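Local coordinates for protein hydroxylase, putative (Mycobacterium tuberculosis, PDB 3AFF) that probably hydroxylates the steroid-derived phenol 3-HSA to the catechol 3,4-DHSA with reduced FMN and dioxygen during cholesterol breakdown, as the oxygenase component of a two-component monooxygenase, at residues Ala66-Phe69 and Glu70-Arg74; His237-Thr240 and Ile241-Ile245; Ser209-Ala212 and Met213-Thr217; Val378-Gly381 and Asn382-Gly386; Leu20-Ile23 and Arg24-Gln28. All blocks are in the same frame, centred on the assembly; numbering follows the deposited sequence.

Contact 1 (Ala66-Phe69 and Glu70-Arg74)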
loop_
_atom_site.group_PDB
_atom_site.type_symbol
_atom_site.label_atom_id
_atom_site.label_comp_id
_atom_site.label_asym_id
_atom_site.label_seq_id
_atom_site.Cartn_x
_atom_site.Cartn_y
_atom_site.Cartn_z
ATOM N N ALA A 66 35.781 10.580 -16.779
ATOM C CA ALA A 66 34.996 11.419 -15.883
ATOM C C ALA A 66 35.474 12.866 -15.833
ATOM O O ALA A 66 34.677 13.820 -15.684
ATOM C CB ALA A 66 34.926 10.773 -14.508
ATOM N N LEU A 67 36.790 13.074 -16.006
ATOM C CA LEU A 67 37.296 14.426 -16.079
ATOM C C LEU A 67 36.906 15.137 -17.337
ATOM O O LEU A 67 36.686 16.364 -17.324
ATOM C CB LEU A 67 38.825 14.441 -15.986
ATOM C CG LEU A 67 39.319 13.968 -14.620
ATOM C CD1 LEU A 67 40.827 13.982 -14.648
ATOM C CD2 LEU A 67 38.762 14.861 -13.446
ATOM N N PHE A 68 36.921 14.430 -18.461
ATOM C CA PHE A 68 36.420 15.020 -19.692
ATOM C C PHE A 68 34.963 15.469 -19.551
ATOM O O PHE A 68 34.638 16.575 -19.941
ATOM C CB PHE A 68 36.530 14.035 -20.882
ATOM C CG PHE A 68 35.949 14.605 -22.155
ATOM C CD1 PHE A 68 36.717 15.453 -22.967
ATOM C CD2 PHE A 68 34.626 14.316 -22.526
ATOM C CE1 PHE A 68 36.188 15.978 -24.121
ATOM C CE2 PHE A 68 34.086 14.873 -23.679
ATOM C CZ PHE A 68 34.870 15.678 -24.469
ATOM N N PHE A 69 34.081 14.625 -19.013
ATOM C CA PHE A 69 32.655 15.054 -18.842
ATOM C C PHE A 69 32.424 16.223 -17.869
ATOM O O PHE A 69 31.602 17.113 -18.139
ATOM C CB PHE A 69 31.716 13.851 -18.599
ATOM C CG PHE A 69 31.698 12.888 -19.748
ATOM C CD1 PHE A 69 31.333 13.321 -21.026
ATOM C CD2 PHE A 69 32.088 11.548 -19.583
ATOM C CE1 PHE A 69 31.336 12.413 -22.127
ATOM C CE2 PHE A 69 32.086 10.637 -20.648
ATOM C CZ PHE A 69 31.721 11.050 -21.935
ATOM N N GLU A 70 33.232 16.277 -16.794
ATOM C CA GLU A 70 33.243 17.411 -15.865
ATOM C C GLU A 70 33.577 18.739 -16.529
ATOM O O GLU A 70 32.916 19.746 -16.312
ATOM C CB GLU A 70 34.242 17.125 -14.689
ATOM C CG GLU A 70 34.571 18.336 -13.838
ATOM C CD GLU A 70 33.347 18.844 -13.048
ATOM O OE1 GLU A 70 33.352 20.072 -12.656
ATOM O OE2 GLU A 70 32.376 18.021 -12.882
ATOM N N ALA A 71 34.643 18.734 -17.333
ATOM C CA ALA A 71 34.942 19.819 -18.246
ATOM C C ALA A 71 33.769 20.319 -19.084
ATOM O O ALA A 71 33.543 21.553 -19.190
ATOM C CB ALA A 71 36.149 19.374 -19.175
ATOM N N THR A 72 33.026 19.406 -19.717
ATOM C CA THR A 72 31.855 19.826 -20.495
ATOM C C THR A 72 30.712 20.377 -19.635
ATOM O O THR A 72 29.939 21.238 -20.080
ATOM C CB THR A 72 31.306 18.660 -21.388
ATOM O OG1 THR A 72 30.664 17.670 -20.577
ATOM C CG2 THR A 72 32.489 17.993 -22.170
ATOM N N ARG A 73 30.549 19.806 -18.440
ATOM C CA ARG A 73 29.538 20.280 -17.456
ATOM C C ARG A 73 29.810 21.748 -17.095
ATOM O O ARG A 73 28.903 22.595 -17.163
ATOM C CB ARG A 73 29.557 19.386 -16.188
ATOM C CG ARG A 73 28.329 19.672 -15.215
ATOM C CD ARG A 73 28.545 19.170 -13.767
ATOM N NE ARG A 73 29.741 19.743 -13.144
ATOM C CZ ARG A 73 29.801 20.996 -12.672
ATOM N NH1 ARG A 73 28.752 21.776 -12.676
ATOM N NH2 ARG A 73 30.913 21.466 -12.140
ATOM N N ARG A 74 31.061 22.058 -16.753
ATOM C CA ARG A 74 31.490 23.459 -16.488
ATOM C C ARG A 74 31.241 24.394 -17.643
ATOM O O ARG A 74 30.611 25.467 -17.477
ATOM C CB ARG A 74 32.984 23.549 -16.120
ATOM C CG ARG A 74 33.383 22.646 -15.013
ATOM C CD ARG A 74 34.873 22.888 -14.551
ATOM N NE ARG A 74 35.223 21.927 -13.510
ATOM C CZ ARG A 74 36.388 21.882 -12.854
ATOM N NH1 ARG A 74 37.349 22.760 -13.100
ATOM N NH2 ARG A 74 36.581 20.923 -11.971
#

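Contact 2 (His237-Thr240 and Ile241-Ile245)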
loop_
_atom_site.group_PDB
_atom_site.type_symbol
_atom_site.label_atom_id
_atom_site.label_comp_id
_atom_site.label_asym_id
_atom_site.label_seq_id
_atom_site.Cartn_x
_atom_site.Cartn_y
_atom_site.Cartn_z
ATOM N N HIS A 237 28.768 7.501 -25.721
ATOM C CA HIS A 237 28.019 8.214 -26.734
ATOM C C HIS A 237 26.848 9.000 -26.118
ATOM O O HIS A 237 26.782 10.223 -26.342
ATOM C CB HIS A 237 27.569 7.251 -27.900
ATOM C CG HIS A 237 26.702 7.906 -28.923
ATOM N ND1 HIS A 237 27.008 9.131 -29.482
ATOM C CD2 HIS A 237 25.554 7.501 -29.514
ATOM C CE1 HIS A 237 26.047 9.482 -30.321
ATOM N NE2 HIS A 237 25.182 8.487 -30.397
ATOM N N PRO A 238 25.921 8.356 -25.378
ATOM C CA PRO A 238 24.926 9.248 -24.734
ATOM C C PRO A 238 25.431 10.203 -23.643
ATOM O O PRO A 238 24.904 11.281 -23.527
ATOM C CB PRO A 238 23.873 8.248 -24.146
ATOM C CG PRO A 238 24.597 7.057 -23.926
ATOM C CD PRO A 238 25.540 6.944 -25.167
ATOM N N THR A 239 26.443 9.823 -22.842
ATOM C CA THR A 239 26.984 10.741 -21.826
ATOM C C THR A 239 27.465 11.996 -22.466
ATOM O O THR A 239 27.392 13.067 -21.873
ATOM C CB THR A 239 28.101 10.075 -20.954
ATOM O OG1 THR A 239 27.595 8.882 -20.410
ATOM C CG2 THR A 239 28.548 10.957 -19.797
ATOM N N THR A 240 27.929 11.921 -23.703
ATOM C CA THR A 240 28.374 13.121 -24.443
ATOM C C THR A 240 27.351 14.229 -24.464
ATOM O O THR A 240 27.728 15.412 -24.403
ATOM C CB THR A 240 28.779 12.760 -25.969
ATOM O OG1 THR A 240 29.225 13.887 -26.706
ATOM C CG2 THR A 240 27.568 12.184 -26.779
ATOM N N ILE A 241 26.080 13.820 -24.564
ATOM C CA ILE A 241 24.869 14.657 -24.623
ATOM C C ILE A 241 24.332 14.992 -23.187
ATOM O O ILE A 241 24.035 16.138 -22.887
ATOM C CB ILE A 241 23.752 13.831 -25.477
ATOM C CG1 ILE A 241 24.109 13.870 -26.943
ATOM C CG2 ILE A 241 22.340 14.388 -25.397
ATOM C CD1 ILE A 241 25.058 14.968 -27.307
ATOM N N SER A 242 24.230 13.968 -22.343
ATOM C CA SER A 242 23.664 14.128 -21.021
ATOM C C SER A 242 24.520 15.025 -20.123
ATOM O O SER A 242 23.947 15.802 -19.337
ATOM C CB SER A 242 23.447 12.795 -20.351
ATOM O OG SER A 242 22.558 11.981 -21.135
ATOM N N ALA A 243 25.855 14.897 -20.190
ATOM C CA ALA A 243 26.680 15.764 -19.383
ATOM C C ALA A 243 26.501 17.277 -19.588
ATOM O O ALA A 243 26.362 18.010 -18.592
ATOM C CB ALA A 243 28.094 15.355 -19.397
ATOM N N PRO A 244 26.561 17.792 -20.835
ATOM C CA PRO A 244 26.317 19.195 -20.934
ATOM C C PRO A 244 24.864 19.598 -20.606
ATOM O O PRO A 244 24.634 20.735 -20.184
ATOM C CB PRO A 244 26.706 19.504 -22.391
ATOM C CG PRO A 244 26.486 18.237 -23.084
ATOM C CD PRO A 244 27.001 17.250 -22.133
ATOM N N ILE A 245 23.897 18.700 -20.809
ATOM C CA ILE A 245 22.508 19.013 -20.421
ATOM C C ILE A 245 22.504 19.173 -18.906
ATOM O O ILE A 245 21.911 20.119 -18.386
ATOM C CB ILE A 245 21.489 17.910 -20.880
ATOM C CG1 ILE A 245 21.268 17.993 -22.412
ATOM C CG2 ILE A 245 20.166 18.026 -20.157
ATOM C CD1 ILE A 245 20.656 16.744 -22.959
#

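Contact 3 (Ser209-Ala212 and Met213-Thr217)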
loop_
_atom_site.group_PDB
_atom_site.type_symbol
_atom_site.label_atom_id
_atom_site.label_comp_id
_atom_site.label_asym_id
_atom_site.label_seq_id
_atom_site.Cartn_x
_atom_site.Cartn_y
_atom_site.Cartn_z
ATOM N N SER A 209 33.151 -0.341 -37.988
ATOM C CA SER A 209 31.899 -1.016 -37.668
ATOM C C SER A 209 31.560 -0.894 -36.164
ATOM O O SER A 209 32.459 -0.913 -35.301
ATOM C CB SER A 209 32.103 -2.471 -38.049
ATOM O OG SER A 209 30.994 -3.287 -37.737
ATOM N N TYR A 210 30.278 -0.767 -35.869
ATOM C CA TYR A 210 29.772 -0.789 -34.478
ATOM C C TYR A 210 30.051 -2.164 -33.880
ATOM O O TYR A 210 30.353 -2.257 -32.681
ATOM C CB TYR A 210 28.275 -0.524 -34.471
ATOM C CG TYR A 210 27.893 0.930 -34.550
ATOM C CD1 TYR A 210 28.864 1.922 -34.802
ATOM C CD2 TYR A 210 26.572 1.335 -34.337
ATOM C CE1 TYR A 210 28.529 3.268 -34.857
ATOM C CE2 TYR A 210 26.217 2.748 -34.411
ATOM C CZ TYR A 210 27.196 3.659 -34.686
ATOM O OH TYR A 210 26.925 4.993 -34.758
ATOM N N LYS A 211 30.042 -3.226 -34.716
ATOM C CA LYS A 211 30.306 -4.545 -34.222
ATOM C C LYS A 211 31.757 -4.622 -33.644
ATOM O O LYS A 211 31.985 -5.042 -32.483
ATOM C CB LYS A 211 30.037 -5.547 -35.318
ATOM C CG LYS A 211 30.405 -6.980 -34.897
ATOM C CD LYS A 211 30.441 -7.988 -36.055
ATOM C CE LYS A 211 30.268 -9.430 -35.498
ATOM N NZ LYS A 211 29.058 -9.525 -34.512
ATOM N N ALA A 212 32.721 -4.154 -34.440
ATOM C CA ALA A 212 34.121 -4.118 -34.083
ATOM C C ALA A 212 34.424 -3.293 -32.845
ATOM O O ALA A 212 35.227 -3.692 -31.991
ATOM C CB ALA A 212 34.994 -3.624 -35.329
ATOM N N MET A 213 33.828 -2.116 -32.747
ATOM C CA MET A 213 33.954 -1.300 -31.549
ATOM C C MET A 213 33.435 -2.117 -30.314
ATOM O O MET A 213 34.155 -2.307 -29.288
ATOM C CB MET A 213 33.188 -0.007 -31.839
ATOM C CG MET A 213 33.152 1.088 -30.829
ATOM S SD MET A 213 33.010 2.639 -31.793
ATOM C CE MET A 213 31.455 2.254 -32.701
ATOM N N ASN A 214 32.246 -2.688 -30.430
ATOM C CA ASN A 214 31.659 -3.391 -29.294
ATOM C C ASN A 214 32.340 -4.747 -28.996
ATOM O O ASN A 214 32.401 -5.173 -27.842
ATOM C CB ASN A 214 30.170 -3.548 -29.529
ATOM C CG ASN A 214 29.430 -2.213 -29.574
ATOM O OD1 ASN A 214 29.907 -1.156 -29.089
ATOM N ND2 ASN A 214 28.224 -2.257 -30.129
ATOM N N ASP A 215 32.882 -5.384 -30.041
ATOM C CA ASP A 215 33.754 -6.575 -30.009
ATOM C C ASP A 215 35.075 -6.456 -29.299
ATOM O O ASP A 215 35.729 -7.472 -29.133
ATOM C CB ASP A 215 34.251 -6.874 -31.473
ATOM C CG ASP A 215 33.665 -8.058 -31.950
ATOM O OD1 ASP A 215 33.048 -8.594 -31.002
ATOM O OD2 ASP A 215 33.713 -8.414 -33.163
ATOM N N HIS A 216 35.556 -5.233 -29.094
ATOM C CA HIS A 216 36.951 -4.973 -28.740
ATOM C C HIS A 216 37.914 -5.365 -29.842
ATOM O O HIS A 216 39.076 -5.664 -29.575
ATOM C CB HIS A 216 37.328 -5.646 -27.422
ATOM C CG HIS A 216 36.308 -5.416 -26.350
ATOM N ND1 HIS A 216 36.221 -4.226 -25.656
ATOM C CD2 HIS A 216 35.281 -6.194 -25.915
ATOM C CE1 HIS A 216 35.199 -4.291 -24.816
ATOM N NE2 HIS A 216 34.609 -5.472 -24.953
ATOM N N THR A 217 37.451 -5.306 -31.084
ATOM C CA THR A 217 38.342 -5.550 -32.218
ATOM C C THR A 217 38.645 -4.347 -33.125
ATOM O O THR A 217 39.209 -4.532 -34.184
ATOM C CB THR A 217 37.921 -6.788 -33.042
ATOM O OG1 THR A 217 36.672 -6.545 -33.711
ATOM C CG2 THR A 217 37.798 -8.004 -32.145
#

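Contact 4 (Val378-Gly381 and Asn382-Gly386)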
loop_
_atom_site.group_PDB
_atom_site.type_symbol
_atom_site.label_atom_id
_atom_site.label_comp_id
_atom_site.label_asym_id
_atom_site.label_seq_id
_atom_site.Cartn_x
_atom_site.Cartn_y
_atom_site.Cartn_z
ATOM N N VAL A 378 19.106 -0.817 -29.589
ATOM C CA VAL A 378 19.239 -1.716 -28.439
ATOM C C VAL A 378 18.259 -2.961 -28.402
ATOM O O VAL A 378 18.565 -4.061 -27.863
ATOM C CB VAL A 378 19.183 -0.729 -27.259
ATOM C CG1 VAL A 378 17.990 -0.913 -26.307
ATOM C CG2 VAL A 378 20.544 -0.453 -26.700
ATOM N N ILE A 379 17.106 -2.779 -29.020
ATOM C CA ILE A 379 16.020 -3.741 -29.110
ATOM C C ILE A 379 16.301 -4.795 -30.198
ATOM O O ILE A 379 15.972 -5.989 -30.051
ATOM C CB ILE A 379 14.690 -2.903 -29.269
ATOM C CG1 ILE A 379 14.530 -2.019 -28.019
ATOM C CG2 ILE A 379 13.454 -3.735 -29.449
ATOM C CD1 ILE A 379 13.547 -0.927 -28.206
ATOM N N PHE A 380 16.997 -4.410 -31.265
ATOM C CA PHE A 380 17.341 -5.353 -32.348
ATOM C C PHE A 380 18.223 -6.534 -31.882
ATOM O O PHE A 380 19.323 -6.330 -31.344
ATOM C CB PHE A 380 18.075 -4.625 -33.472
ATOM C CG PHE A 380 17.215 -3.684 -34.281
ATOM C CD1 PHE A 380 15.924 -4.030 -34.662
ATOM C CD2 PHE A 380 17.727 -2.456 -34.683
ATOM C CE1 PHE A 380 15.169 -3.185 -35.459
ATOM C CE2 PHE A 380 17.000 -1.595 -35.449
ATOM C CZ PHE A 380 15.694 -1.951 -35.833
ATOM N N GLY A 381 17.774 -7.773 -32.093
ATOM C CA GLY A 381 18.601 -8.917 -31.730
ATOM C C GLY A 381 19.049 -9.774 -32.895
ATOM O O GLY A 381 19.636 -10.848 -32.682
ATOM N N ASN A 382 18.801 -9.325 -34.127
ATOM C CA ASN A 382 18.957 -10.191 -35.301
ATOM C C ASN A 382 19.727 -9.554 -36.492
ATOM O O ASN A 382 19.428 -9.855 -37.681
ATOM C CB ASN A 382 17.576 -10.743 -35.720
ATOM C CG ASN A 382 16.940 -11.680 -34.614
ATOM O OD1 ASN A 382 16.145 -11.255 -33.782
ATOM N ND2 ASN A 382 17.346 -12.924 -34.608
ATOM N N HIS A 383 20.689 -8.683 -36.181
ATOM C CA HIS A 383 21.582 -8.142 -37.249
ATOM C C HIS A 383 20.791 -7.241 -38.191
ATOM O O HIS A 383 21.175 -7.080 -39.360
ATOM C CB HIS A 383 22.223 -9.311 -38.066
ATOM C CG HIS A 383 23.385 -8.932 -38.965
ATOM N ND1 HIS A 383 24.313 -7.961 -38.650
ATOM C CD2 HIS A 383 23.802 -9.466 -40.140
ATOM C CE1 HIS A 383 25.243 -7.911 -39.585
ATOM N NE2 HIS A 383 24.954 -8.808 -40.507
ATOM N N GLU A 384 19.647 -6.703 -37.739
ATOM C CA GLU A 384 18.825 -5.824 -38.579
ATOM C C GLU A 384 19.657 -4.701 -39.106
ATOM O O GLU A 384 20.370 -4.025 -38.368
ATOM C CB GLU A 384 17.638 -5.242 -37.810
ATOM C CG GLU A 384 16.520 -6.264 -37.663
ATOM C CD GLU A 384 16.655 -7.137 -36.404
ATOM O OE1 GLU A 384 17.742 -7.165 -35.766
ATOM O OE2 GLU A 384 15.656 -7.813 -36.061
ATOM N N PHE A 385 19.575 -4.493 -40.417
ATOM C CA PHE A 385 20.344 -3.420 -41.077
ATOM C C PHE A 385 21.874 -3.411 -40.947
ATOM O O PHE A 385 22.495 -2.352 -41.104
ATOM C CB PHE A 385 19.754 -2.053 -40.714
ATOM C CG PHE A 385 18.265 -2.017 -40.788
ATOM C CD1 PHE A 385 17.607 -1.979 -42.033
ATOM C CD2 PHE A 385 17.502 -1.948 -39.603
ATOM C CE1 PHE A 385 16.193 -1.942 -42.073
ATOM C CE2 PHE A 385 16.164 -1.904 -39.621
ATOM C CZ PHE A 385 15.463 -1.896 -40.851
ATOM N N GLY A 386 22.479 -4.573 -40.674
ATOM C CA GLY A 386 23.880 -4.668 -40.460
ATOM C C GLY A 386 24.339 -4.389 -39.061
ATOM O O GLY A 386 25.535 -4.497 -38.776
HETATM O O HOH W 1 20.971 -6.951 -34.033
HETATM O O HOH W 2 15.226 -8.095 -33.482
#

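Contact 5 (Leu20-Ile23 and Arg24-Gln28)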
loop_
_atom_site.group_PDB
_atom_site.type_symbol
_atom_site.label_atom_id
_atom_site.label_comp_id
_atom_site.label_asym_id
_atom_site.label_seq_id
_atom_site.Cartn_x
_atom_site.Cartn_y
_atom_site.Cartn_z
ATOM N N LEU A 20 35.802 30.448 -18.040
ATOM C CA LEU A 20 34.347 30.514 -17.914
ATOM C C LEU A 20 33.754 31.915 -17.952
ATOM O O LEU A 20 32.762 32.148 -18.667
ATOM C CB LEU A 20 33.811 29.678 -16.729
ATOM C CG LEU A 20 34.104 28.167 -16.704
ATOM C CD1 LEU A 20 33.357 27.520 -15.581
ATOM C CD2 LEU A 20 33.775 27.449 -18.014
ATOM N N PRO A 21 34.357 32.878 -17.215
ATOM C CA PRO A 21 33.823 34.239 -17.302
ATOM C C PRO A 21 33.690 34.807 -18.727
ATOM O O PRO A 21 32.644 35.379 -19.030
ATOM C CB PRO A 21 34.807 35.044 -16.447
ATOM C CG PRO A 21 35.276 34.075 -15.437
ATOM C CD PRO A 21 35.471 32.801 -16.251
ATOM N N GLU A 22 34.718 34.637 -19.578
ATOM C CA GLU A 22 34.725 35.080 -20.985
ATOM C C GLU A 22 33.681 34.362 -21.834
ATOM O O GLU A 22 33.073 34.963 -22.712
ATOM C CB GLU A 22 36.079 34.797 -21.649
ATOM C CG GLU A 22 37.241 35.809 -21.388
ATOM C CD GLU A 22 38.676 35.253 -21.790
ATOM O OE1 GLU A 22 38.884 33.999 -21.880
ATOM O OE2 GLU A 22 39.586 36.106 -22.032
ATOM N N ILE A 23 33.526 33.056 -21.609
ATOM C CA ILE A 23 32.533 32.276 -22.338
ATOM C C ILE A 23 31.153 32.733 -21.942
ATOM O O ILE A 23 30.328 32.945 -22.806
ATOM C CB ILE A 23 32.759 30.714 -22.248
ATOM C CG1 ILE A 23 34.065 30.337 -22.986
ATOM C CG2 ILE A 23 31.574 29.929 -22.890
ATOM C CD1 ILE A 23 34.738 29.131 -22.450
ATOM N N ARG A 24 30.917 32.925 -20.646
ATOM C CA ARG A 24 29.601 33.413 -20.172
ATOM C C ARG A 24 29.188 34.734 -20.837
ATOM O O ARG A 24 28.038 34.888 -21.261
ATOM C CB ARG A 24 29.541 33.513 -18.631
ATOM C CG ARG A 24 28.115 33.788 -18.023
ATOM C CD ARG A 24 28.163 34.208 -16.539
ATOM N NE ARG A 24 28.777 33.187 -15.667
ATOM C CZ ARG A 24 29.886 33.346 -14.925
ATOM N NH1 ARG A 24 30.358 32.320 -14.206
ATOM N NH2 ARG A 24 30.542 34.518 -14.881
ATOM N N ASP A 25 30.147 35.651 -20.970
ATOM C CA ASP A 25 29.875 36.986 -21.478
ATOM C C ASP A 25 29.463 36.946 -22.935
ATOM O O ASP A 25 28.551 37.671 -23.339
ATOM C CB ASP A 25 31.099 37.918 -21.306
ATOM C CG ASP A 25 31.415 38.237 -19.836
ATOM O OD1 ASP A 25 32.531 38.764 -19.590
ATOM O OD2 ASP A 25 30.573 37.983 -18.936
ATOM N N ARG A 26 30.134 36.072 -23.697
ATOM C CA ARG A 26 29.922 35.844 -25.134
ATOM C C ARG A 26 28.591 35.098 -25.462
ATOM O O ARG A 26 28.173 35.038 -26.618
ATOM C CB ARG A 26 31.112 35.020 -25.639
ATOM C CG ARG A 26 31.711 35.426 -26.926
ATOM C CD ARG A 26 32.985 34.682 -27.170
ATOM N NE ARG A 26 34.129 35.229 -26.453
ATOM C CZ ARG A 26 35.173 34.524 -26.006
ATOM N NH1 ARG A 26 35.233 33.222 -26.181
ATOM N NH2 ARG A 26 36.164 35.122 -25.356
ATOM N N ALA A 27 27.923 34.545 -24.444
ATOM C CA ALA A 27 26.743 33.661 -24.646
ATOM C C ALA A 27 25.658 34.138 -25.632
ATOM O O ALA A 27 25.185 33.350 -26.444
ATOM C CB ALA A 27 26.134 33.256 -23.300
ATOM N N GLN A 28 25.275 35.413 -25.588
ATOM C CA GLN A 28 24.266 35.925 -26.519
ATOM C C GLN A 28 24.876 36.080 -27.904
ATOM O O GLN A 28 24.207 35.788 -28.905
ATOM C CB GLN A 28 23.627 37.251 -26.046
ATOM C CG GLN A 28 22.552 37.831 -27.004
ATOM C CD GLN A 28 21.205 36.999 -27.090
ATOM O OE1 GLN A 28 20.481 36.811 -26.084
ATOM N NE2 GLN A 28 20.864 36.545 -28.308
HETATM O O HOH W 3 37.817 33.051 -24.631
#

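Contact 1 (Ala66-Phe69 and Glu70-Arg74)
Helix 65-76, in the helical N-terminal part of this acyl-CoA dehydrogenase-like fold, brings F69 and T72 together one turn apart. The T72 hydroxyl donates to F69 O, OG1 to O 2.7 Å, and R73 N reaches the same oxygen at 2.9 Å, so this carbonyl is gripped twice. OG1 sits between the backbone N and the carbonyl carbon (chi1 72°), which turns it back along the helix; a threonine can thus satisfy its hydroxyl within its own helix while its methyl meets a ring. That ring is F68: T72 CG2 lies over one face, 4.2 Å from the centroid, a CH-pi contact. On another side of the helix E70 gathers two arginines. R73 grips the carboxylate side-on, its NH2 2.9 Å from E70 OE1 and its NE 3.2 Å from E70 OE2, while R74 NE takes the anti lone pair of OE1 at 2.8 Å in a nearly straight bond (174°). Held by both, the carboxylate has little freedom to rotate and is probably kept ionised. R74 also pairs with D17, and R73 makes cation-pi contacts with Y250 and W294. F69 packs on helix 233-259, A66 on helix 286-309, and L67 with A71 on helix 9-33.

Contact 2 (His237-Thr240 and Ile241-Ile245)
P238 O, on helix 233-259, accepts twice from the turn that follows. S242 N comes in the carbonyl plane at 3.0 Å, whereas I241 N, also 3.0 Å from P238 O, stands above that plane, its N-H bent at 139° to the oxygen. The S242 side chain leans the same way. With OG beside its own backbone N (chi1 -59°), the hydroxyl comes 3.4 Å from P238 O, a weak bond that is not settled, because Q326 and T330 of helix 316-342 are weak partners of the same group. I241 likewise has CG1 beside its backbone N, but its second torsion, -19°, is nearly eclipsed and folds CD1 back to 3.7 Å from T240 C. Apolar throughout, this side chain fills the side toward W84 and I88.

Two prolines shape the helix. Neither P238 nor P244 has an N-H for the turn before, so the helix is kinked at both. At the second, P244 CD stands 3.0 Å from T240 O, which is served instead by the hydroxyl of S87. A243, small enough for a close interface, bonds T239 O through its N at 2.9 Å.

H237 stacks on W233 and meets Y120, while I241 packs on W84; Y120 and W84 are probable FMN-binding residues. Around the helix, P238 and I245 face helix 316-342, T240 and I241 helix 80-96, A243 helix 65-76, and S242 helix 286-309.

Contact 3 (Ser209-Ala212 and Met213-Thr217)
D215 N donates to K211 O in the shortest polar bond here, 2.6 Å. It lies near the C-terminal end of the short helix 210-214, which a capping bond opens and a Schellman motif follows. At the start, S209 is the N-cap: its OG accepts from K211 N at 3.2 Å, and the same hydroxyl bonds D165. Serine fits because its short side chain can fold back to an amide that has no carbonyl in a preceding turn.

At the other end H216 takes positive phi (65°), and the chain turns back in the Schellman motif: T217 N reaches A212 O at 2.9 Å, and H216 N bonds M213 O at 3.2 Å. T217 OG1 rests 3.7 Å from A212 CB, a small methyl that suits so close an approach.

Side chains meet on the inner flank. M213 has CG anti to its backbone N (chi1 -178°) and then bends at its last torsion, swinging CE against the tyrosine ring, 3.4 Å from Y210 CD1. The ring itself touches Y120, a probable FMN-binding residue, besides F166 and W233. N214 ND2 bonds T392.

On the exposed flank K211 and D215 stay apart, K211 NZ 5.0 Å from D215 OD2. The attraction of their opposite charges is probably weak at this distance; the backbone bonds of the N-cap and the Schellman motif shape the two ends, while thioether and aromatic carbon pack on the inner side.

Contact 4 (Val378-Gly381 and Asn382-Gly386)
F380, G381 and N382 bury most in this turn, and each is tied to E384 or F385 in its own way. F380 works through its ring: E384 CB lies over one face, 3.9 Å from the centroid, as a CH-pi contact, and F385 brings its edge toward the face of F380 in an offset edge-to-face pair, the centroids 5.8 Å apart and the planes at 66°. N382 works through its backbone, N382 N donating to E384 OE1 at 2.9 Å. The glutamate, bent at its second torsion (chi2 89°), is long enough to run across F380 and bring that oxygen back to the main chain. G381 N gives its hydrogen to a water 2.9 Å away, which lies 2.6 Å from E384 OE2. Beyond, G386 N bonds H383 O at 3.1 Å, and the positive phi of G386 (85°) calls for glycine. Outside the turn, N382 OD1 bonds N371 of a second subunit, F385 stacks on F385 of that subunit, and F380 packs on its A376. With no regular helix or strand, this is a C-terminal loop held by a buried carboxylate and aromatic rings, part of an intersubunit interface of the assembly.

Contact 5 (Leu20-Ile23 and Arg24-Gln28)
I23 and R24 mark the two characters of this stretch of helix 9-33: I23 CB lies 3.3 Å from R24 N, yet the isoleucine is buried and the arginine exposed. On the packed flank I23, with the partly exposed L20 one turn before it, turns branched aliphatic carbon to the protein. The backbone between is regular at first, R24 N to L20 O 2.8 Å, and lengthens to 3.3 Å from R26 N to E22 O. P21 has no N-H to give, and E22 N also lacks a bond to the turn before; the helix is kinked here.

E22, R24 and D25 make the more open side, with R26 partly covered. The E22 and R26 side chains run alongside each other, but E22 OE1 and R26 NH2 stay 4.6 Å apart, beyond a salt bridge. A water joins them, donating to OE1 and accepting from NH2 at 2.7 Å. The arginine bends at its third torsion (chi3 -80°), laying one face of the guanidinium toward E22 O. Such a link probably gives only a modest attraction; E39 adds a long, weak ion pair to R26.

On the inner side L20 packs on R74 and L75 of helix 65-76, I23 on L75, and both on V78 in the loop that follows.

Overall arrangement
From the N terminus the chain passes contact 5 on helix 9-33, contact 1 on helix 65-76, contact 3 at the short helix 210-214, contact 2 on helix 233-259 and contact 4 in the loop before helix 390-393. Each is a local turn of continuous chain; they follow in series, so none nests or crosses and none closes a long loop. The fold brings them together instead: contacts 5 and 1 touch through helices 9-33 and 65-76, and F69 and T72 of contact 1 pack on T239 and A243 of contact 2, joining N-terminal and C-terminal helices. Contacts 3 and 4 lie about 14 Å apart between centres, with contact 5 across the chain's centre from both.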